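Local coordinates for protein probable porin (Pseudomonas aeruginosa, PDB 2Y0H) that probably acts as a porin of the OprD family, forming a barrel channel through the outer membrane for the passage of small solutes, at residues 39-44 and 385-390; 197-200 and 204-207; 212-217 and 222-227. All coordinates share one frame; numbering follows the deposited sequence.

In the fold
All three contacts belong to one antiparallel sheet of 18 strands closed into a barrel, and together they sample how such a wall is closed and how its hairpins are joined. Contact 1 links strands 30-43 and 376-389, near the two ends of the chain, and so encloses the other two in sequence. Contacts 2 and 3 follow one another along the chain and share strand 204-216: the first pairs its start with strand 191-200, the second its end with strand 221-234. Their centres lie about 28 Å apart, and that of contact 1 is about 33 Å from contact 2 and about 34 Å from contact 3. With both chain ends periplasmic, as in porins, contacts 1 and 3 probably lie toward that rim.

Contact 1: 39-44 and 385-390; sequences VLRLQS and NYTLKL. With C8E ((hydroxyethyloxy)tri(ethyloxy)octane), chain I; C8E ((hydroxyethyloxy)tri(ethyloxy)octane), chain F; C8E ((hydroxyethyloxy)tri(ethyloxy)octane), chain K.
Arg41 and Thr387 share one carboxylate, that of Asp11: Arg41 NE makes a salt bridge to OD2, and Thr387 OG1 a hydrogen bond to OD1. Held by a common partner on the intervening strand 7-22, the two side chains meet at about a right angle. Thr387 CG2 comes in at the edge of the Arg41 guanidinium, in its plane, 3.6 Å from NH2. A bend in the Arg41 chain at chi3 (-67°) brings the guanidinium round to that methyl, and the carboxylate would tend to hold the positive charge there. The second touch is apolar. Leu40 CD1 meets Leu390 CD1 at 3.8 Å, the two side chains again crossing near a right angle, and a further detergent molecule lies against Leu40.

Detergent also lines the flanks. One C8E molecule is modelled over a face of Tyr386, though too close in places for its position to be relied on; another places C1 4.0 Å from Leu42 CD2 and C5 3.7 Å from Ser44 CB. Detergent against Leu40 and Leu42 is consistent with the leucine side facing the membrane, whereas Arg41 and Thr387 project to the other side of the wall. Two strands that reach each other across strand 7-22, from opposite ends of the sequence, mark the closure of an antiparallel beta-barrel, as in outer-membrane porins.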
loop_
_atom_site.group_PDB
_atom_site.type_symbol
_atom_site.label_atom_id
_atom_site.label_comp_id
_atom_site.label_asym_id
_atom_site.label_seq_id
_atom_site.Cartn_x
_atom_site.Cartn_y
_atom_site.Cartn_z
ATOM N N VAL A 39 -12.659 10.496 7.190
ATOM C CA VAL A 39 -12.702 10.530 5.738
ATOM C C VAL A 39 -14.151 10.467 5.305
ATOM O O VAL A 39 -14.829 9.454 5.496
ATOM C CB VAL A 39 -11.896 9.379 5.073
ATOM C CG1 VAL A 39 -12.022 9.444 3.543
ATOM C CG2 VAL A 39 -10.433 9.422 5.492
ATOM N N LEU A 40 -14.620 11.577 4.751
ATOM C CA LEU A 40 -15.975 11.705 4.279
ATOM C C LEU A 40 -16.009 11.338 2.802
ATOM O O LEU A 40 -15.358 11.978 1.977
ATOM C CB LEU A 40 -16.466 13.141 4.490
ATOM C CG LEU A 40 -17.823 13.498 3.893
ATOM C CD1 LEU A 40 -18.934 12.689 4.547
ATOM C CD2 LEU A 40 -18.094 14.990 4.027
ATOM N N ARG A 41 -16.753 10.290 2.476
ATOM C CA ARG A 41 -16.863 9.824 1.097
ATOM C C ARG A 41 -18.275 10.042 0.563
ATOM O O ARG A 41 -19.236 9.447 1.055
ATOM C CB ARG A 41 -16.484 8.340 1.004
ATOM C CG ARG A 41 -15.004 8.077 1.175
ATOM C CD ARG A 41 -14.655 6.588 1.098
ATOM N NE ARG A 41 -15.197 5.844 2.233
ATOM C CZ ARG A 41 -16.201 4.975 2.153
ATOM N NH1 ARG A 41 -16.771 4.721 0.982
ATOM N NH2 ARG A 41 -16.629 4.350 3.244
ATOM N N LEU A 42 -18.401 10.919 -0.426
ATOM C CA LEU A 42 -19.677 11.137 -1.094
ATOM C C LEU A 42 -19.552 10.539 -2.483
ATOM O O LEU A 42 -18.564 10.788 -3.170
ATOM C CB LEU A 42 -19.982 12.631 -1.178
ATOM C CG LEU A 42 -20.804 13.338 -0.091
ATOM C CD1 LEU A 42 -20.569 12.792 1.307
ATOM C CD2 LEU A 42 -20.573 14.858 -0.131
ATOM N N GLN A 43 -20.512 9.718 -2.890
ATOM C CA GLN A 43 -20.447 9.121 -4.220
ATOM C C GLN A 43 -21.810 9.216 -4.872
ATOM O O GLN A 43 -22.798 8.725 -4.334
ATOM C CB GLN A 43 -20.002 7.653 -4.180
ATOM C CG GLN A 43 -18.753 7.366 -3.359
ATOM C CD GLN A 43 -18.571 5.874 -3.095
ATOM O OE1 GLN A 43 -17.926 5.163 -3.867
ATOM N NE2 GLN A 43 -19.154 5.395 -2.010
ATOM N N SER A 44 -21.867 9.863 -6.028
ATOM C CA SER A 44 -23.130 9.995 -6.723
ATOM C C SER A 44 -23.347 8.696 -7.459
ATOM O O SER A 44 -22.409 7.939 -7.652
ATOM C CB SER A 44 -23.065 11.134 -7.738
ATOM O OG SER A 44 -22.460 10.677 -8.931
ATOM N N ASN A 385 -11.020 1.383 13.796
ATOM C CA ASN A 385 -11.620 1.803 12.543
ATOM C C ASN A 385 -13.124 1.627 12.579
ATOM O O ASN A 385 -13.628 0.636 13.110
ATOM C CB ASN A 385 -11.055 0.986 11.376
ATOM C CG ASN A 385 -9.686 1.459 10.944
ATOM O OD1 ASN A 385 -9.544 2.535 10.372
ATOM N ND2 ASN A 385 -8.674 0.653 11.205
ATOM N N TYR A 386 -13.844 2.572 11.989
ATOM C CA TYR A 386 -15.268 2.395 11.820
ATOM C C TYR A 386 -15.807 3.210 10.663
ATOM O O TYR A 386 -15.427 4.364 10.464
ATOM C CB TYR A 386 -16.026 2.755 13.101
ATOM C CG TYR A 386 -17.513 2.623 12.925
ATOM C CD1 TYR A 386 -18.105 1.370 12.802
ATOM C CD2 TYR A 386 -18.327 3.746 12.869
ATOM C CE1 TYR A 386 -19.467 1.241 12.632
ATOM C CE2 TYR A 386 -19.693 3.626 12.698
ATOM C CZ TYR A 386 -20.256 2.371 12.579
ATOM O OH TYR A 386 -21.611 2.249 12.399
ATOM N N THR A 387 -16.707 2.603 9.904
ATOM C CA THR A 387 -17.358 3.305 8.812
ATOM C C THR A 387 -18.844 3.501 9.093
ATOM O O THR A 387 -19.600 2.541 9.243
ATOM C CB THR A 387 -17.149 2.576 7.479
ATOM O OG1 THR A 387 -15.758 2.643 7.121
ATOM C CG2 THR A 387 -18.012 3.207 6.373
ATOM N N LEU A 388 -19.242 4.762 9.181
ATOM C CA LEU A 388 -20.636 5.133 9.377
ATOM C C LEU A 388 -21.301 5.392 8.032
ATOM O O LEU A 388 -20.772 6.158 7.220
ATOM C CB LEU A 388 -20.686 6.410 10.202
ATOM C CG LEU A 388 -22.051 6.969 10.578
ATOM C CD1 LEU A 388 -22.595 6.215 11.799
ATOM C CD2 LEU A 388 -21.933 8.455 10.865
ATOM N N LYS A 389 -22.448 4.766 7.783
ATOM C CA LYS A 389 -23.187 5.027 6.550
ATOM C C LYS A 389 -24.117 6.214 6.744
ATOM O O LYS A 389 -25.014 6.169 7.579
ATOM C CB LYS A 389 -23.982 3.799 6.081
ATOM C CG LYS A 389 -24.814 4.083 4.824
ATOM C CD LYS A 389 -25.352 2.825 4.140
ATOM C CE LYS A 389 -26.713 2.411 4.689
ATOM N NZ LYS A 389 -27.336 1.333 3.862
ATOM N N LEU A 390 -23.896 7.287 5.993
ATOM C CA LEU A 390 -24.740 8.469 6.117
ATOM C C LEU A 390 -26.026 8.327 5.304
ATOM O O LEU A 390 -27.068 8.856 5.702
ATOM C CB LEU A 390 -23.982 9.736 5.727
ATOM C CG LEU A 390 -22.804 10.089 6.638
ATOM C CD1 LEU A 390 -22.130 11.361 6.183
ATOM C CD2 LEU A 390 -23.288 10.228 8.072
HETATM O O9 C8E I . -18.742 4.353 16.638
HETATM C C10 C8E I . -20.000 4.272 15.998
HETATM C C11 C8E I . -20.768 3.041 16.468
HETATM O O12 C8E I . -21.989 2.942 15.757
HETATM C C13 C8E I . -22.136 1.680 15.132
HETATM C C14 C8E I . -23.522 1.096 15.400
HETATM O O15 C8E I . -23.421 -0.312 15.463
HETATM C C1 C8E F . -20.833 15.787 -3.965
HETATM C C2 C8E F . -21.081 14.410 -4.573
HETATM C C3 C8E F . -22.552 14.282 -4.955
HETATM C C4 C8E F . -23.331 13.386 -3.997
HETATM C C5 C8E F . -24.536 12.795 -4.726
HETATM C C8 C8E K . -28.669 7.788 -9.332
HETATM O O9 C8E K . -27.963 9.007 -9.489
HETATM C C10 C8E K . -27.693 9.340 -10.841
HETATM C C11 C8E K . -27.850 10.842 -11.104
HETATM O O12 C8E K . -27.000 11.621 -10.277
HETATM C C13 C8E K . -25.822 12.055 -10.930
HETATM C C14 C8E K . -25.168 13.243 -10.215
HETATM O O15 C8E K . -25.841 13.598 -9.017
#

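Contact 2: 197-200 and 204-207; sequences YGQL and YRQH
Two pairs of backbone hydrogen bonds join Tyr197-Leu200 to Tyr204-His207. Gly198 and Gln206 form one hydrogen-bonded pair, with Gly198 N to Gln206 O at 2.8 Å and Gln206 N to Gly198 O at 2.7 Å; Leu200 and Tyr204 form the other, beside the turn. At the non-hydrogen-bonded positions CA-H...O contacts fill in, among them Tyr197 CA to Gln206 O at 3.3 Å and Arg205 CA to Gly198 O, also at 3.3 Å.

The aromatic contact lies on the face carrying Tyr197, Gln199, Arg205 and His207. Tyr197 CD1 sits over one face of the His207 imidazole, 3.5 Å from CE1, with the two planes inclined at 46°; a hydrogen bond between His207 ND1 and Tyr195 OH would help set the imidazole's rotation. Detergent touches Tyr197 and His207, consistent with a membrane-facing side.

The polar group nearby is arranged around a carboxylate. Arg205 NE makes a salt bridge to Asp235 OD1, which also accepts a hydrogen bond from Gln199 NE2. Over one face of the guanidinium lies Tyr197 OH, too poorly angled toward NH1 and NE for a hydrogen bond; its closest neighbour here is Arg205 CG, at 3.2 Å.

Apolar packing belongs to the reverse face, which probably looks into the pore. Leu200 CB rests 3.6 Å from Tyr204 CE1. The ring reaches back toward Leu200 because Tyr204 CG lies between the backbone N and carbonyl carbon (chi1 80°).

The hairpin itself is built into the wall, with strand 178-186 beside 191-200 and strand 221-234 beside 204-216.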
loop_
_atom_site.group_PDB
_atom_site.type_symbol
_atom_site.label_atom_id
_atom_site.label_comp_id
_atom_site.label_asym_id
_atom_site.label_seq_id
_atom_site.Cartn_x
_atom_site.Cartn_y
_atom_site.Cartn_z
ATOM N N TYR A 197 3.715 -0.270 -16.082
ATOM C CA TYR A 197 4.779 0.675 -16.381
ATOM C C TYR A 197 4.493 1.968 -15.620
ATOM O O TYR A 197 3.398 2.521 -15.719
ATOM C CB TYR A 197 4.847 0.932 -17.898
ATOM C CG TYR A 197 5.856 1.980 -18.328
ATOM C CD1 TYR A 197 7.220 1.743 -18.229
ATOM C CD2 TYR A 197 5.441 3.211 -18.831
ATOM C CE1 TYR A 197 8.150 2.699 -18.624
ATOM C CE2 TYR A 197 6.368 4.182 -19.235
ATOM C CZ TYR A 197 7.719 3.916 -19.125
ATOM O OH TYR A 197 8.649 4.859 -19.517
ATOM N N GLY A 198 5.466 2.433 -14.845
ATOM C CA GLY A 198 5.352 3.704 -14.147
ATOM C C GLY A 198 6.440 4.657 -14.621
ATOM O O GLY A 198 7.601 4.275 -14.737
ATOM N N GLN A 199 6.074 5.896 -14.915
ATOM C CA GLN A 199 7.065 6.873 -15.352
ATOM C C GLN A 199 6.872 8.202 -14.661
ATOM O O GLN A 199 5.910 8.905 -14.941
ATOM C CB GLN A 199 6.971 7.104 -16.859
ATOM C CG GLN A 199 7.842 8.261 -17.352
ATOM C CD GLN A 199 7.474 8.686 -18.772
ATOM O OE1 GLN A 199 6.300 8.897 -19.076
ATOM N NE2 GLN A 199 8.476 8.783 -19.651
ATOM N N LEU A 200 7.786 8.553 -13.766
ATOM C CA LEU A 200 7.779 9.883 -13.178
ATOM C C LEU A 200 8.611 10.707 -14.137
ATOM O O LEU A 200 9.838 10.592 -14.143
ATOM C CB LEU A 200 8.437 9.888 -11.800
ATOM C CG LEU A 200 7.823 10.790 -10.726
ATOM C CD1 LEU A 200 8.824 11.144 -9.617
ATOM C CD2 LEU A 200 7.174 12.013 -11.307
ATOM N N TYR A 204 12.284 8.949 -13.164
ATOM C CA TYR A 204 12.463 7.507 -13.308
ATOM C C TYR A 204 11.362 6.801 -14.104
ATOM O O TYR A 204 10.267 7.336 -14.297
ATOM C CB TYR A 204 12.675 6.828 -11.943
ATOM C CG TYR A 204 11.412 6.579 -11.127
ATOM C CD1 TYR A 204 10.876 7.577 -10.311
ATOM C CD2 TYR A 204 10.766 5.346 -11.168
ATOM C CE1 TYR A 204 9.745 7.345 -9.549
ATOM C CE2 TYR A 204 9.627 5.108 -10.413
ATOM C CZ TYR A 204 9.121 6.108 -9.614
ATOM O OH TYR A 204 7.997 5.872 -8.868
ATOM N N ARG A 205 11.705 5.600 -14.561
ATOM C CA ARG A 205 10.818 4.668 -15.268
ATOM C C ARG A 205 10.861 3.351 -14.510
ATOM O O ARG A 205 11.914 2.950 -14.041
ATOM C CB ARG A 205 11.384 4.333 -16.655
ATOM C CG ARG A 205 11.209 5.342 -17.715
ATOM C CD ARG A 205 11.908 4.865 -19.001
ATOM N NE ARG A 205 11.912 5.955 -19.967
ATOM C CZ ARG A 205 11.513 5.856 -21.231
ATOM N NH1 ARG A 205 11.085 4.696 -21.716
ATOM N NH2 ARG A 205 11.542 6.929 -22.008
ATOM N N GLN A 206 9.746 2.640 -14.462
ATOM C CA GLN A 206 9.697 1.389 -13.729
ATOM C C GLN A 206 8.791 0.373 -14.421
ATOM O O GLN A 206 7.624 0.661 -14.704
ATOM C CB GLN A 206 9.189 1.665 -12.321
ATOM C CG GLN A 206 9.179 0.473 -11.412
ATOM C CD GLN A 206 8.950 0.882 -9.963
ATOM O OE1 GLN A 206 7.818 1.051 -9.537
ATOM N NE2 GLN A 206 10.033 1.046 -9.211
ATOM N N HIS A 207 9.328 -0.812 -14.682
ATOM C CA HIS A 207 8.549 -1.888 -15.286
ATOM C C HIS A 207 8.261 -2.909 -14.216
ATOM O O HIS A 207 9.135 -3.229 -13.423
ATOM C CB HIS A 207 9.312 -2.579 -16.430
ATOM C CG HIS A 207 9.602 -1.686 -17.596
ATOM N ND1 HIS A 207 8.763 -1.588 -18.686
ATOM C CD2 HIS A 207 10.642 -0.854 -17.843
ATOM C CE1 HIS A 207 9.272 -0.732 -19.553
ATOM N NE2 HIS A 207 10.407 -0.267 -19.060
#

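Contact 3: 212-217 and 222-227; sequences LHTLPL and SLRSDL
An antiparallel beta-hairpin of the barrel wall brings Leu212 and its neighbours against strand 221-234, where Leu212 packs over the guanidinium of Arg224. Leu212 CD1 lies above the centre of one face of this group, 3.8 Å from CZ, while CD2 approaches NH2 at 3.7 Å. Arg224 reaches it with an extended chain, CG opposite the backbone N (chi1 -178°). At the edge of the same plane a water accepts from Arg224 NH1 at 2.7 Å and is also hydrogen-bonded to Thr214 OG1, so Leu212 covers a face and water bridges the edge to Thr214.

A second water knits the reverse face. It donates to Leu223 O at 2.8 Å and is hydrogen-bonded to His213 ND1 and to Ser225 OG, bridging the strands from a side chain of each to a backbone carbonyl. Farther along, Leu217 CD1 packs 3.9 Å from Leu223 CB, the two side chains lying alongside and pointing the same way; detergent touches Leu217, in keeping with a membrane-facing surface.

Between the two faces runs the ladder: His213 pairs with Ser225 and Leu215 with Leu223, each by two hydrogen bonds, as in His213 N to Ser225 O at 2.9 Å. The sheet continues on either side: strand 191-200 lies beside 204-216, with Ser192 bonded to Leu212 through the backbone, and strand 244-256 lies beside 221-234.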
loop_
_atom_site.group_PDB
_atom_site.type_symbol
_atom_site.label_atom_id
_atom_site.label_comp_id
_atom_site.label_asym_id
_atom_site.label_seq_id
_atom_site.Cartn_x
_atom_site.Cartn_y
_atom_site.Cartn_z
ATOM N N LEU A 212 0.797 -14.433 -10.519
ATOM C CA LEU A 212 0.058 -14.955 -9.379
ATOM C C LEU A 212 -0.526 -16.348 -9.655
ATOM O O LEU A 212 -1.418 -16.507 -10.495
ATOM C CB LEU A 212 -1.043 -13.978 -8.954
ATOM C CG LEU A 212 -1.881 -14.460 -7.775
ATOM C CD1 LEU A 212 -0.978 -14.689 -6.562
ATOM C CD2 LEU A 212 -3.007 -13.465 -7.456
ATOM N N HIS A 213 -0.015 -17.350 -8.943
ATOM C CA HIS A 213 -0.509 -18.721 -9.093
ATOM C C HIS A 213 -1.098 -19.289 -7.799
ATOM O O HIS A 213 -0.442 -19.300 -6.751
ATOM C CB HIS A 213 0.583 -19.654 -9.622
ATOM C CG HIS A 213 0.096 -21.044 -9.888
ATOM N ND1 HIS A 213 0.412 -22.115 -9.079
ATOM C CD2 HIS A 213 -0.714 -21.530 -10.858
ATOM C CE1 HIS A 213 -0.171 -23.204 -9.548
ATOM N NE2 HIS A 213 -0.865 -22.875 -10.623
ATOM N N THR A 214 -2.345 -19.744 -7.880
ATOM C CA THR A 214 -3.003 -20.391 -6.754
ATOM C C THR A 214 -3.244 -21.868 -7.096
ATOM O O THR A 214 -3.901 -22.195 -8.093
ATOM C CB THR A 214 -4.327 -19.691 -6.369
ATOM O OG1 THR A 214 -4.053 -18.359 -5.917
ATOM C CG2 THR A 214 -5.021 -20.438 -5.246
ATOM N N LEU A 215 -2.684 -22.748 -6.274
ATOM C CA LEU A 215 -2.755 -24.183 -6.490
ATOM C C LEU A 215 -3.599 -24.803 -5.379
ATOM O O LEU A 215 -3.202 -24.774 -4.216
ATOM C CB LEU A 215 -1.341 -24.790 -6.473
ATOM C CG LEU A 215 -1.208 -26.323 -6.542
ATOM C CD1 LEU A 215 -1.561 -26.841 -7.940
ATOM C CD2 LEU A 215 0.189 -26.814 -6.140
ATOM N N PRO A 216 -4.766 -25.367 -5.726
ATOM C CA PRO A 216 -5.580 -26.080 -4.725
ATOM C C PRO A 216 -4.892 -27.386 -4.319
ATOM O O PRO A 216 -4.269 -28.027 -5.149
ATOM C CB PRO A 216 -6.888 -26.380 -5.473
ATOM C CG PRO A 216 -6.850 -25.511 -6.720
ATOM C CD PRO A 216 -5.393 -25.381 -7.057
ATOM N N LEU A 217 -4.979 -27.752 -3.048
ATOM C CA LEU A 217 -4.255 -28.914 -2.554
ATOM C C LEU A 217 -5.131 -29.807 -1.675
ATOM O O LEU A 217 -4.624 -30.524 -0.817
ATOM C CB LEU A 217 -3.008 -28.470 -1.780
ATOM C CG LEU A 217 -1.829 -27.907 -2.581
ATOM C CD1 LEU A 217 -0.770 -27.327 -1.658
ATOM C CD2 LEU A 217 -1.230 -28.969 -3.489
ATOM N N SER A 222 -4.390 -24.675 0.104
ATOM C CA SER A 222 -3.992 -24.057 -1.154
ATOM C C SER A 222 -2.622 -23.407 -1.058
ATOM O O SER A 222 -2.242 -22.883 -0.015
ATOM C CB SER A 222 -5.024 -23.021 -1.608
ATOM O OG SER A 222 -5.065 -21.922 -0.712
ATOM N N LEU A 223 -1.879 -23.451 -2.151
ATOM C CA LEU A 223 -0.587 -22.799 -2.195
ATOM C C LEU A 223 -0.669 -21.556 -3.077
ATOM O O LEU A 223 -0.891 -21.639 -4.283
ATOM C CB LEU A 223 0.490 -23.754 -2.702
ATOM C CG LEU A 223 1.917 -23.229 -2.540
ATOM C CD1 LEU A 223 2.281 -23.031 -1.060
ATOM C CD2 LEU A 223 2.890 -24.169 -3.213
ATOM N N ARG A 224 -0.502 -20.398 -2.459
ATOM C CA ARG A 224 -0.468 -19.156 -3.207
ATOM C C ARG A 224 0.986 -18.761 -3.475
ATOM O O ARG A 224 1.754 -18.543 -2.537
ATOM C CB ARG A 224 -1.209 -18.065 -2.437
ATOM C CG ARG A 224 -1.289 -16.712 -3.138
ATOM C CD ARG A 224 -1.873 -15.705 -2.172
ATOM N NE ARG A 224 -1.922 -14.336 -2.680
ATOM C CZ ARG A 224 -2.900 -13.862 -3.447
ATOM N NH1 ARG A 224 -3.894 -14.660 -3.826
ATOM N NH2 ARG A 224 -2.870 -12.602 -3.850
ATOM N N SER A 225 1.349 -18.704 -4.756
ATOM C CA SER A 225 2.651 -18.216 -5.200
ATOM C C SER A 225 2.505 -16.834 -5.847
ATOM O O SER A 225 1.844 -16.678 -6.872
ATOM C CB SER A 225 3.304 -19.198 -6.183
ATOM O OG SER A 225 3.427 -20.476 -5.585
ATOM N N ASP A 226 3.130 -15.842 -5.223
ATOM C CA ASP A 226 3.005 -14.433 -5.605
ATOM C C ASP A 226 4.411 -13.971 -5.969
ATOM O O ASP A 226 5.221 -13.691 -5.082
ATOM C CB ASP A 226 2.452 -13.638 -4.415
ATOM C CG ASP A 226 2.139 -12.173 -4.740
ATOM O OD1 ASP A 226 2.562 -11.630 -5.777
ATOM O OD2 ASP A 226 1.474 -11.545 -3.906
ATOM N N LEU A 227 4.706 -13.952 -7.271
ATOM C CA LEU A 227 6.045 -13.648 -7.771
ATOM C C LEU A 227 6.038 -12.248 -8.380
ATOM O O LEU A 227 5.116 -11.898 -9.121
ATOM C CB LEU A 227 6.462 -14.653 -8.844
ATOM C CG LEU A 227 6.321 -16.163 -8.604
ATOM C CD1 LEU A 227 6.962 -16.960 -9.762
ATOM C CD2 LEU A 227 6.917 -16.585 -7.268
HETATM O O HOH W 1 1.106 -21.780 -6.222
HETATM O O HOH W 2 -4.558 -17.307 -3.493
#